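Local coordinates for protein NAD-dependent epimerase/dehydratase (Methylobacillus flagellatus KT, PDB 3GPI) that is of unknown function but probably binds NAD(H) through a Rossmann fold, as in other members of the NAD-dependent epimerase/dehydratase family, at residues I6-C11 with L16-R21; G111-E116 with I151-G156; I166-A169 with Q174-A177; A191-Y196 with A252-S257. All blocks are in the same frame, centred on the assembly; numbering follows the deposited sequence.

Contact 1: I6-C11 with L16-R21; sequences ILIAGC and LELARR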
loop_
_atom_site.group_PDB
_atom_site.type_symbol
_atom_site.label_atom_id
_atom_site.label_comp_id
_atom_site.label_asym_id
_atom_site.label_seq_id
_atom_site.Cartn_x
_atom_site.Cartn_y
_atom_site.Cartn_z
ATOM N N ILE A 6 11.179 12.447 8.609
ATOM C CA ILE A 6 10.238 11.350 8.398
ATOM C C ILE A 6 10.814 10.076 8.954
ATOM O O ILE A 6 11.966 9.757 8.685
ATOM C CB ILE A 6 10.018 11.092 6.889
ATOM C CG1 ILE A 6 9.838 12.376 6.074
ATOM C CG2 ILE A 6 8.854 10.137 6.672
ATOM C CD1 ILE A 6 8.578 13.122 6.353
ATOM N N LEU A 7 10.009 9.362 9.740
ATOM C CA LEU A 7 10.334 7.981 10.133
ATOM C C LEU A 7 9.395 7.054 9.394
ATOM O O LEU A 7 8.184 7.246 9.453
ATOM C CB LEU A 7 10.162 7.812 11.632
ATOM C CG LEU A 7 10.289 6.384 12.159
ATOM C CD1 LEU A 7 11.611 5.738 11.824
ATOM C CD2 LEU A 7 10.055 6.431 13.666
ATOM N N ILE A 8 9.970 6.101 8.655
ATOM C CA ILE A 8 9.166 5.085 7.959
ATOM C C ILE A 8 9.343 3.767 8.715
ATOM O O ILE A 8 10.462 3.230 8.745
ATOM C CB ILE A 8 9.640 4.921 6.510
ATOM C CG1 ILE A 8 9.468 6.249 5.731
ATOM C CG2 ILE A 8 8.858 3.770 5.830
ATOM C CD1 ILE A 8 10.116 6.271 4.355
ATOM N N ALA A 9 8.288 3.282 9.349
ATOM C CA ALA A 9 8.359 2.008 10.053
ATOM C C ALA A 9 7.913 0.932 9.095
ATOM O O ALA A 9 6.757 0.905 8.687
ATOM C CB ALA A 9 7.495 2.008 11.261
ATOM N N GLY A 10 8.846 0.048 8.750
ATOM C CA GLY A 10 8.607 -0.995 7.777
ATOM C C GLY A 10 9.326 -0.649 6.498
ATOM O O GLY A 10 8.948 0.303 5.797
ATOM N N CYS A 11 10.356 -1.425 6.173
ATOM C CA CYS A 11 11.195 -1.154 5.013
ATOM C C CYS A 11 11.103 -2.233 3.947
ATOM O O CYS A 11 12.108 -2.684 3.377
ATOM C CB CYS A 11 12.651 -0.958 5.423
ATOM S SG CYS A 11 12.909 0.509 6.457
ATOM N N LEU A 16 10.714 1.481 0.968
ATOM C CA LEU A 16 11.966 1.837 0.323
ATOM C C LEU A 16 11.782 2.798 -0.821
ATOM O O LEU A 16 12.549 3.752 -0.971
ATOM C CB LEU A 16 12.754 0.607 -0.124
ATOM C CG LEU A 16 13.316 -0.184 1.048
ATOM C CD1 LEU A 16 13.732 -1.608 0.656
ATOM C CD2 LEU A 16 14.528 0.614 1.556
ATOM N N GLU A 17 10.733 2.598 -1.609
ATOM C CA GLU A 17 10.471 3.500 -2.698
ATOM C C GLU A 17 10.036 4.866 -2.191
ATOM O O GLU A 17 10.445 5.887 -2.738
ATOM C CB GLU A 17 9.429 2.902 -3.669
ATOM C CG GLU A 17 8.984 3.813 -4.817
ATOM C CD GLU A 17 10.073 4.191 -5.806
ATOM O OE1 GLU A 17 11.168 3.567 -5.783
ATOM O OE2 GLU A 17 9.827 5.122 -6.594
ATOM N N LEU A 18 9.254 4.870 -1.113
ATOM C CA LEU A 18 8.861 6.120 -0.475
ATOM C C LEU A 18 10.098 6.846 0.030
ATOM O O LEU A 18 10.253 8.052 -0.164
ATOM C CB LEU A 18 7.903 5.808 0.657
ATOM C CG LEU A 18 7.484 7.060 1.448
ATOM C CD1 LEU A 18 6.857 8.129 0.569
ATOM C CD2 LEU A 18 6.510 6.631 2.556
ATOM N N ALA A 19 10.981 6.109 0.705
ATOM C CA ALA A 19 12.191 6.754 1.228
ATOM C C ALA A 19 12.988 7.393 0.104
ATOM O O ALA A 19 13.495 8.509 0.258
ATOM C CB ALA A 19 13.053 5.752 2.003
ATOM N N ARG A 20 13.104 6.697 -1.015
ATOM C CA ARG A 20 13.893 7.207 -2.132
ATOM C C ARG A 20 13.340 8.529 -2.627
ATOM O O ARG A 20 14.069 9.500 -2.846
ATOM C CB ARG A 20 13.927 6.154 -3.252
ATOM C CG ARG A 20 14.814 6.502 -4.444
ATOM C CD ARG A 20 14.625 5.529 -5.648
ATOM N NE ARG A 20 13.301 5.690 -6.277
ATOM C CZ ARG A 20 12.995 6.630 -7.170
ATOM N NH1 ARG A 20 13.919 7.513 -7.549
ATOM N NH2 ARG A 20 11.779 6.701 -7.693
ATOM N N ARG A 21 12.013 8.595 -2.764
ATOM C CA ARG A 21 11.356 9.805 -3.248
ATOM C C ARG A 21 11.488 10.953 -2.257
ATOM O O ARG A 21 11.844 12.076 -2.649
ATOM C CB ARG A 21 9.888 9.499 -3.578
ATOM C CG ARG A 21 9.753 8.604 -4.813
ATOM C CD ARG A 21 8.313 8.083 -5.057
ATOM N NE ARG A 21 8.310 7.282 -6.285
ATOM C CZ ARG A 21 8.134 7.758 -7.513
ATOM N NH1 ARG A 21 7.783 9.032 -7.728
ATOM N NH2 ARG A 21 8.224 6.912 -8.520
#
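Ile-8 rests its CD1 methyl against helix 13-24, on the backbone and CB of Ala-19 and the branch point of Leu-18. CD1 of Ile-8 is 3.8 Å from CB of Ala-19 and 4.0 Å from CG of Leu-18. The outer torsion is near 180° (chi2 170°), which stretches the CG1 branch out to the helix. Leu-18 points its CB toward strand 6-9, and its CD2 also meets Ile-8 CD1.

Strand 6-9, helix 13-24 and strand 29-33 form a beta-alpha-beta unit of the Rossmann type. Gly-10 opens a sequence that fits the GxGxxG pattern, which in Rossmann folds usually turns round the dinucleotide phosphates; here this is inferred. Its backbone angles (phi 107°, psi 112°) would push a CB onto the preceding carbonyl oxygen.

Past this turn, CD1 of Leu-16 lies 3.3 Å from the carbonyl O of Cys-11, and the two side chains approach more loosely. On the helix, Arg-20 grips the carboxylate of Glu-17 side-on, with NE on OE1 and NH2 on OE2. Arg-21 NE also reaches Glu-17 OE2, at 2.7 Å, from the same face of the carboxylate plane as Arg-20 NH2.

Contact 2: G111-E116 with I151-G156; sequences GVYGQE and ILRFSG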
loop_
_atom_site.group_PDB
_atom_site.type_symbol
_atom_site.label_atom_id
_atom_site.label_comp_id
_atom_site.label_asym_id
_atom_site.label_seq_id
_atom_site.Cartn_x
_atom_site.Cartn_y
_atom_site.Cartn_z
ATOM N N GLY A 111 -8.614 -4.863 1.951
ATOM C CA GLY A 111 -9.176 -6.172 2.366
ATOM C C GLY A 111 -10.102 -5.982 3.541
ATOM O O GLY A 111 -10.883 -6.887 3.850
ATOM N N VAL A 112 -10.087 -4.827 4.206
ATOM C CA VAL A 112 -11.049 -4.570 5.287
ATOM C C VAL A 112 -12.459 -4.540 4.761
ATOM O O VAL A 112 -13.409 -4.798 5.533
ATOM C CB VAL A 112 -10.759 -3.275 6.088
ATOM C CG1 VAL A 112 -9.370 -3.360 6.732
ATOM C CG2 VAL A 112 -10.854 -2.020 5.248
ATOM N N TYR A 113 -12.631 -4.272 3.474
ATOM C CA TYR A 113 -13.948 -4.361 2.830
ATOM C C TYR A 113 -14.174 -5.815 2.481
ATOM O O TYR A 113 -13.863 -6.252 1.366
ATOM C CB TYR A 113 -13.987 -3.507 1.551
ATOM C CG TYR A 113 -13.832 -2.033 1.791
ATOM C CD1 TYR A 113 -14.894 -1.260 2.252
ATOM C CD2 TYR A 113 -12.629 -1.394 1.512
ATOM C CE1 TYR A 113 -14.743 0.102 2.452
ATOM C CE2 TYR A 113 -12.476 -0.042 1.712
ATOM C CZ TYR A 113 -13.526 0.699 2.167
ATOM O OH TYR A 113 -13.351 2.063 2.361
ATOM N N GLY A 114 -14.694 -6.590 3.420
ATOM C CA GLY A 114 -14.888 -8.010 3.162
ATOM C C GLY A 114 -16.192 -8.258 2.407
ATOM O O GLY A 114 -16.422 -9.384 1.939
ATOM N N GLN A 115 -17.066 -7.262 2.313
ATOM C CA GLN A 115 -18.329 -7.433 1.583
ATOM C C GLN A 115 -18.036 -7.677 0.112
ATOM O O GLN A 115 -17.097 -7.103 -0.448
ATOM C CB GLN A 115 -19.259 -6.233 1.736
ATOM C CG GLN A 115 -18.650 -4.871 1.338
ATOM C CD GLN A 115 -18.158 -4.104 2.547
ATOM O OE1 GLN A 115 -17.195 -4.483 3.227
ATOM N NE2 GLN A 115 -18.822 -2.989 2.811
ATOM N N GLU A 116 -18.766 -8.609 -0.488
ATOM C CA GLU A 116 -18.656 -8.882 -1.909
ATOM C C GLU A 116 -19.878 -8.301 -2.583
ATOM O O GLU A 116 -21.029 -8.708 -2.318
ATOM C CB GLU A 116 -18.541 -10.389 -2.158
ATOM C CG GLU A 116 -17.370 -10.997 -1.483
ATOM C CD GLU A 116 -16.927 -12.281 -2.130
ATOM O OE1 GLU A 116 -17.038 -13.319 -1.455
ATOM O OE2 GLU A 116 -16.485 -12.273 -3.294
ATOM N N ILE A 151 -5.287 7.447 7.120
ATOM C CA ILE A 151 -5.259 6.019 6.830
ATOM C C ILE A 151 -5.344 5.873 5.309
ATOM O O ILE A 151 -6.162 6.490 4.630
ATOM C CB ILE A 151 -6.478 5.365 7.471
ATOM C CG1 ILE A 151 -6.343 5.387 8.995
ATOM C CG2 ILE A 151 -6.665 3.932 6.962
ATOM C CD1 ILE A 151 -7.675 5.159 9.660
ATOM N N LEU A 152 -4.430 5.045 4.799
ATOM C CA LEU A 152 -4.341 4.796 3.359
ATOM C C LEU A 152 -4.674 3.326 3.125
ATOM O O LEU A 152 -3.823 2.448 3.381
ATOM C CB LEU A 152 -2.910 5.090 2.896
ATOM C CG LEU A 152 -2.510 6.546 3.171
ATOM C CD1 LEU A 152 -1.010 6.691 2.975
ATOM C CD2 LEU A 152 -3.288 7.523 2.325
ATOM N N ARG A 153 -5.902 3.043 2.659
ATOM C CA ARG A 153 -6.251 1.634 2.395
ATOM C C ARG A 153 -5.810 1.274 0.984
ATOM O O ARG A 153 -6.431 1.708 0.014
ATOM C CB ARG A 153 -7.762 1.448 2.535
ATOM C CG ARG A 153 -8.191 1.492 3.996
ATOM C CD ARG A 153 -9.705 1.337 4.156
ATOM N NE ARG A 153 -10.077 1.493 5.561
ATOM C CZ ARG A 153 -11.301 1.852 5.970
ATOM N NH1 ARG A 153 -12.267 2.080 5.104
ATOM N NH2 ARG A 153 -11.508 2.002 7.264
ATOM N N PHE A 154 -4.655 0.593 0.898
ATOM C CA PHE A 154 -4.088 0.236 -0.401
ATOM C C PHE A 154 -4.807 -1.003 -0.948
ATOM O O PHE A 154 -5.088 -1.945 -0.184
ATOM C CB PHE A 154 -2.619 -0.150 -0.226
ATOM C CG PHE A 154 -1.635 0.991 -0.292
ATOM C CD1 PHE A 154 -0.505 0.858 -1.086
ATOM C CD2 PHE A 154 -1.813 2.151 0.428
ATOM C CE1 PHE A 154 0.441 1.901 -1.161
ATOM C CE2 PHE A 154 -0.897 3.209 0.322
ATOM C CZ PHE A 154 0.237 3.090 -0.444
ATOM N N SER A 155 -5.117 -0.994 -2.248
ATOM C CA SER A 155 -5.512 -2.237 -2.913
ATOM C C SER A 155 -4.274 -3.101 -3.142
ATOM O O SER A 155 -3.248 -2.898 -2.499
ATOM C CB SER A 155 -6.288 -1.905 -4.168
ATOM O OG SER A 155 -5.556 -1.121 -5.078
ATOM N N GLY A 156 -4.364 -4.074 -4.047
ATOM C CA GLY A 156 -3.218 -4.964 -4.260
ATOM C C GLY A 156 -2.038 -4.276 -4.910
ATOM O O GLY A 156 -2.160 -3.770 -6.029
#
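Arg-153 NH1 donates to the hydroxyl OH of Tyr-113 at 2.9 Å. The N-H...O angle of 134° makes the bond bent, although the oxygen lies almost in the guanidinium plane. The phenol ring and the guanidinium stand nearly perpendicular, 82° apart. Tyr-113 therefore meets the guanidinium edge with its hydroxyl and does not stack on it.

Val-112 covers one face of the same group. Its CG2 methyl is 3.6 Å from Arg-153 NE and 3.7 Å from Arg-153 CD, offset toward the rim of the guanidinium. The arginine reaches both residues because its chain is extended from CG to NE. Its CD also passes 3.9 Å from CE2 of Tyr-113.

The charge has its partner outside the two segments: Arg-153 NH2 forms a salt bridge with Glu-141 of helix 132-143. Leu-138 of that helix touches both Val-112 and Arg-153. A leucine in place of Arg-153 would probably leave the Tyr-113 hydroxyl without this donor and Glu-141 without its cationic mate.

Tyr-113 is the centre of an inverse gamma turn in the loop after strand 103-109. The contact thus ties that loop to strand 149-158, the parallel neighbour of 103-109 in the sheet of the Rossmann-type fold.

Contact 3: I166-A169 with Q174-A177; sequences IRQA and QWPA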
loop_
_atom_site.group_PDB
_atom_site.type_symbol
_atom_site.label_atom_id
_atom_site.label_comp_id
_atom_site.label_asym_id
_atom_site.label_seq_id
_atom_site.Cartn_x
_atom_site.Cartn_y
_atom_site.Cartn_z
ATOM N N ILE A 166 1.765 -11.607 -13.717
ATOM C CA ILE A 166 2.522 -11.874 -14.959
ATOM C C ILE A 166 2.876 -13.349 -15.053
ATOM O O ILE A 166 2.714 -13.950 -16.139
ATOM C CB ILE A 166 3.790 -10.994 -15.069
ATOM C CG1 ILE A 166 3.384 -9.567 -15.415
ATOM C CG2 ILE A 166 4.801 -11.520 -16.132
ATOM C CD1 ILE A 166 4.536 -8.583 -15.424
ATOM N N ARG A 167 3.313 -13.926 -13.940
ATOM C CA ARG A 167 3.660 -15.353 -13.947
ATOM C C ARG A 167 2.400 -16.197 -14.076
ATOM O O ARG A 167 2.389 -17.125 -14.902
ATOM C CB ARG A 167 4.471 -15.735 -12.699
ATOM C CG ARG A 167 5.861 -15.074 -12.685
ATOM C CD ARG A 167 6.684 -15.568 -11.498
ATOM N NE ARG A 167 5.983 -15.422 -10.212
ATOM C CZ ARG A 167 6.106 -14.379 -9.395
ATOM N NH1 ARG A 167 6.893 -13.349 -9.686
ATOM N NH2 ARG A 167 5.431 -14.363 -8.276
ATOM N N GLN A 168 1.342 -15.884 -13.330
ATOM C CA GLN A 168 0.130 -16.671 -13.387
ATOM C C GLN A 168 -0.469 -16.641 -14.811
ATOM O O GLN A 168 -1.075 -17.616 -15.266
ATOM C CB GLN A 168 -0.915 -16.162 -12.419
ATOM C CG GLN A 168 -2.157 -17.094 -12.357
ATOM C CD GLN A 168 -3.139 -16.838 -11.227
ATOM O OE1 GLN A 168 -3.426 -15.694 -10.840
ATOM N NE2 GLN A 168 -3.712 -17.926 -10.734
ATOM N N ALA A 169 -0.335 -15.527 -15.503
ATOM C CA ALA A 169 -0.865 -15.394 -16.857
ATOM C C ALA A 169 -0.199 -16.365 -17.831
ATOM O O ALA A 169 -0.754 -16.651 -18.881
ATOM C CB ALA A 169 -0.666 -13.956 -17.336
ATOM N N GLN A 174 -3.883 -22.945 -14.544
ATOM C CA GLN A 174 -3.893 -22.609 -13.113
ATOM C C GLN A 174 -4.717 -21.366 -12.788
ATOM O O GLN A 174 -4.661 -20.853 -11.674
ATOM C CB GLN A 174 -2.457 -22.441 -12.573
ATOM C CG GLN A 174 -1.575 -23.668 -12.822
ATOM C CD GLN A 174 -0.185 -23.545 -12.222
ATOM O OE1 GLN A 174 -0.024 -23.186 -11.049
ATOM N NE2 GLN A 174 0.830 -23.891 -13.013
ATOM N N TRP A 175 -5.452 -20.845 -13.775
ATOM C CA TRP A 175 -6.296 -19.684 -13.503
ATOM C C TRP A 175 -7.436 -20.027 -12.548
ATOM O O TRP A 175 -7.926 -21.155 -12.553
ATOM C CB TRP A 175 -6.796 -19.063 -14.822
ATOM C CG TRP A 175 -5.690 -18.489 -15.667
ATOM C CD1 TRP A 175 -4.369 -18.386 -15.333
ATOM C CD2 TRP A 175 -5.831 -17.895 -16.961
ATOM N NE1 TRP A 175 -3.675 -17.781 -16.346
ATOM C CE2 TRP A 175 -4.544 -17.464 -17.357
ATOM C CE3 TRP A 175 -6.921 -17.692 -17.833
ATOM C CZ2 TRP A 175 -4.308 -16.852 -18.604
ATOM C CZ3 TRP A 175 -6.682 -17.066 -19.062
ATOM C CH2 TRP A 175 -5.385 -16.667 -19.432
ATOM N N PRO A 176 -7.833 -19.074 -11.693
ATOM C CA PRO A 176 -8.874 -19.399 -10.684
ATOM C C PRO A 176 -10.216 -19.699 -11.342
ATOM O O PRO A 176 -10.496 -19.218 -12.447
ATOM C CB PRO A 176 -8.964 -18.114 -9.845
ATOM C CG PRO A 176 -8.500 -17.017 -10.799
ATOM C CD PRO A 176 -7.401 -17.663 -11.604
ATOM N N ALA A 177 -11.052 -20.523 -10.712
ATOM C CA ALA A 177 -12.358 -20.822 -11.275
ATOM C C ALA A 177 -13.265 -19.589 -11.253
ATOM O O ALA A 177 -14.021 -19.356 -12.178
ATOM C CB ALA A 177 -13.016 -21.990 -10.496
#
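Trp-175 turns the edge of its indole to the backbone of Gln-168 and Ala-169, and the amide of Gln-168 stands almost upright to that ring, the two planes 84° apart. The edge does the polar work. NE1 of Trp-175 donates to the backbone O of Gln-168 at 2.8 Å, with an N-H...O angle of 144°. The oxygen lies in the indole plane, but the donor sits above the carbonyl plane. Further along the same edge, CZ2 of Trp-175 comes to 3.6 Å from the backbone O of Ala-169.

The Gln-168 side chain passes at a slant to the indole. Its CG is 3.9 Å from CD1 of Trp-175. With CG opposite the backbone N (chi1 -174°) and the chain extended beyond it, the amide is carried across to the other segment. There NE2 of Gln-168 makes a weak bond to the backbone O of Gln-174 at 3.2 Å. The same nitrogen lies 3.8 Å from CD of Pro-176. One residue thus joins the two segments twice, through its carbonyl and through its amide.

This surface contact closes the short loop between residues 169 and 174, on the way from helix 164-168 to strand 181-186. Helix 220-230 borders it: Leu-224 and Arg-225 touch Trp-175, Val-220 touches Pro-176, and Leu-227 touches Ala-169. On the helix 164-168 side, Ile-166 packs against helix 266-277.

Contact 4: A191-Y196 with A252-S257; sequences AAFIAY and ARLLAS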
loop_
_atom_site.group_PDB
_atom_site.type_symbol
_atom_site.label_atom_id
_atom_site.label_comp_id
_atom_site.label_asym_id
_atom_site.label_seq_id
_atom_site.Cartn_x
_atom_site.Cartn_y
_atom_site.Cartn_z
ATOM N N ALA A 191 3.793 4.933 -3.274
ATOM C CA ALA A 191 4.824 5.720 -2.645
ATOM C C ALA A 191 4.701 7.190 -3.010
ATOM O O ALA A 191 4.835 8.047 -2.123
ATOM C CB ALA A 191 6.198 5.199 -3.093
ATOM N N ALA A 192 4.499 7.468 -4.291
ATOM C CA ALA A 192 4.436 8.862 -4.736
ATOM C C ALA A 192 3.200 9.552 -4.184
ATOM O O ALA A 192 3.231 10.745 -3.907
ATOM C CB ALA A 192 4.459 8.953 -6.250
ATOM N N PHE A 193 2.098 8.833 -3.986
ATOM C CA PHE A 193 0.917 9.480 -3.400
ATOM C C PHE A 193 1.200 9.845 -1.946
ATOM O O PHE A 193 0.845 10.950 -1.480
ATOM C CB PHE A 193 -0.301 8.549 -3.494
ATOM C CG PHE A 193 -1.554 9.136 -2.875
ATOM C CD1 PHE A 193 -2.059 10.329 -3.318
ATOM C CD2 PHE A 193 -2.233 8.447 -1.882
ATOM C CE1 PHE A 193 -3.212 10.870 -2.775
ATOM C CE2 PHE A 193 -3.393 8.977 -1.305
ATOM C CZ PHE A 193 -3.874 10.183 -1.757
ATOM N N ILE A 194 1.841 8.964 -1.198
ATOM C CA ILE A 194 2.208 9.335 0.180
ATOM C C ILE A 194 3.172 10.520 0.205
ATOM O O ILE A 194 2.983 11.465 0.984
ATOM C CB ILE A 194 2.833 8.174 0.941
ATOM C CG1 ILE A 194 1.831 7.020 1.024
ATOM C CG2 ILE A 194 3.298 8.632 2.321
ATOM C CD1 ILE A 194 2.433 5.737 1.536
ATOM N N ALA A 195 4.155 10.539 -0.699
ATOM C CA ALA A 195 5.054 11.703 -0.776
ATOM C C ALA A 195 4.300 12.944 -1.138
ATOM O O ALA A 195 4.600 14.028 -0.592
ATOM C CB ALA A 195 6.188 11.468 -1.776
ATOM N N TYR A 196 3.317 12.820 -2.025
ATOM C CA TYR A 196 2.504 13.976 -2.399
ATOM C C TYR A 196 1.721 14.489 -1.186
ATOM O O TYR A 196 1.677 15.727 -0.932
ATOM C CB TYR A 196 1.566 13.606 -3.545
ATOM C CG TYR A 196 0.564 14.649 -3.941
ATOM C CD1 TYR A 196 0.957 15.728 -4.731
ATOM C CD2 TYR A 196 -0.785 14.523 -3.586
ATOM C CE1 TYR A 196 0.048 16.656 -5.136
ATOM C CE2 TYR A 196 -1.721 15.495 -3.982
ATOM C CZ TYR A 196 -1.275 16.539 -4.765
ATOM O OH TYR A 196 -2.193 17.502 -5.173
ATOM N N ALA A 252 -11.952 8.077 -6.283
ATOM C CA ALA A 252 -12.390 9.444 -6.489
ATOM C C ALA A 252 -11.684 10.445 -5.568
ATOM O O ALA A 252 -11.313 11.540 -6.017
ATOM C CB ALA A 252 -13.929 9.527 -6.263
ATOM N N ARG A 253 -11.588 10.114 -4.288
ATOM C CA ARG A 253 -10.933 11.024 -3.322
ATOM C C ARG A 253 -9.437 11.209 -3.645
ATOM O O ARG A 253 -8.915 12.315 -3.646
ATOM C CB ARG A 253 -11.131 10.539 -1.875
ATOM C CG ARG A 253 -12.447 10.973 -1.187
ATOM C CD ARG A 253 -12.287 10.750 0.308
ATOM N NE ARG A 253 -13.347 11.373 1.088
ATOM C CZ ARG A 253 -14.557 10.845 1.262
ATOM N NH1 ARG A 253 -14.895 9.678 0.696
ATOM N NH2 ARG A 253 -15.439 11.491 1.995
ATOM N N LEU A 254 -8.735 10.135 -4.004
ATOM C CA LEU A 254 -7.339 10.267 -4.395
ATOM C C LEU A 254 -7.214 11.193 -5.608
ATOM O O LEU A 254 -6.366 12.092 -5.629
ATOM C CB LEU A 254 -6.768 8.852 -4.667
ATOM C CG LEU A 254 -5.361 8.759 -5.244
ATOM C CD1 LEU A 254 -4.734 7.401 -4.900
ATOM C CD2 LEU A 254 -5.443 8.934 -6.772
ATOM N N LEU A 255 -8.082 11.044 -6.606
ATOM C CA LEU A 255 -8.027 11.916 -7.773
ATOM C C LEU A 255 -8.331 13.373 -7.360
ATOM O O LEU A 255 -7.660 14.292 -7.864
ATOM C CB LEU A 255 -8.998 11.459 -8.871
ATOM C CG LEU A 255 -8.603 10.120 -9.524
ATOM C CD1 LEU A 255 -9.589 9.725 -10.568
ATOM C CD2 LEU A 255 -7.216 10.213 -10.150
ATOM N N ALA A 256 -9.293 13.562 -6.460
ATOM C CA ALA A 256 -9.687 14.925 -6.025
ATOM C C ALA A 256 -8.603 15.626 -5.219
ATOM O O ALA A 256 -8.624 16.855 -5.078
ATOM C CB ALA A 256 -11.011 14.881 -5.251
ATOM N N SER A 257 -7.611 14.883 -4.735
ATOM C CA SER A 257 -6.487 15.483 -3.998
ATOM C C SER A 257 -5.568 16.193 -4.949
ATOM O O SER A 257 -4.701 16.962 -4.492
ATOM C CB SER A 257 -5.656 14.419 -3.255
ATOM O OG SER A 257 -4.898 13.647 -4.196
#
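Two aromatic side chains one helical turn apart, Phe-193 and Tyr-196, reach from helix 187-201 to the short helix 252-256. Helix 187-201 packs on the central sheet of the Rossmann-type fold, and this contact joins it to a later part of the chain.

The apolar part is a CH-pi contact. CD1 of Leu-254 sits 4.0 Å from the centroid of the Phe-193 ring, only 6° off the ring normal. CG of Leu-254 comes 3.9 Å from CE1 of Phe-193. With CG opposite the backbone N (chi1 179°), the phenylalanine ring is carried out toward Leu-254. Tyr-210 and Tyr-259 both make edge-to-face contacts with Phe-193.

The polar part centres on Ser-257. Tyr-196 OH donates to the backbone O of Ser-257 at 2.7 Å, tilted 26° from the carbonyl plane. That oxygen approaches the rim of the tyrosine ring, close to coplanar with it. A phenylalanine in place of Tyr-196 would probably leave the Ser-257 carbonyl without this donor, and the two segments without their hydrogen bond.

The serine hydroxyl meets both rings at close range. OG of Ser-257 lies in the plane of the Phe-193 ring, 3.5 Å from CE1 of Phe-193. It is also 3.7 Å from CE2 of Tyr-196. The same OG donates back to the backbone O of Leu-254, three residues earlier, at 2.6 Å and in the carbonyl plane.

How the contacts relate
The contacts follow one another along the chain, contact 4 having the longest separation between its segments. Contacts 1 and 2 both reach the central sheet, at strands 6-9 and 149-158; their centres are 22 Å apart, on opposite sides of the chain's centre. Helix 187-201 of contact 4 bridges them. It packs on helix 13-24, where Leu-18 meets Ile-194, and on strand 149-158, where Leu-152 meets Phe-193 and Ile-194. Contact 3 lies apart, its centre about 30 Å from that of contact 4, although helix 164-168 directly follows strand 149-158. Helix 187-201 thus links the probable dinucleotide-binding core to the later part of the chain.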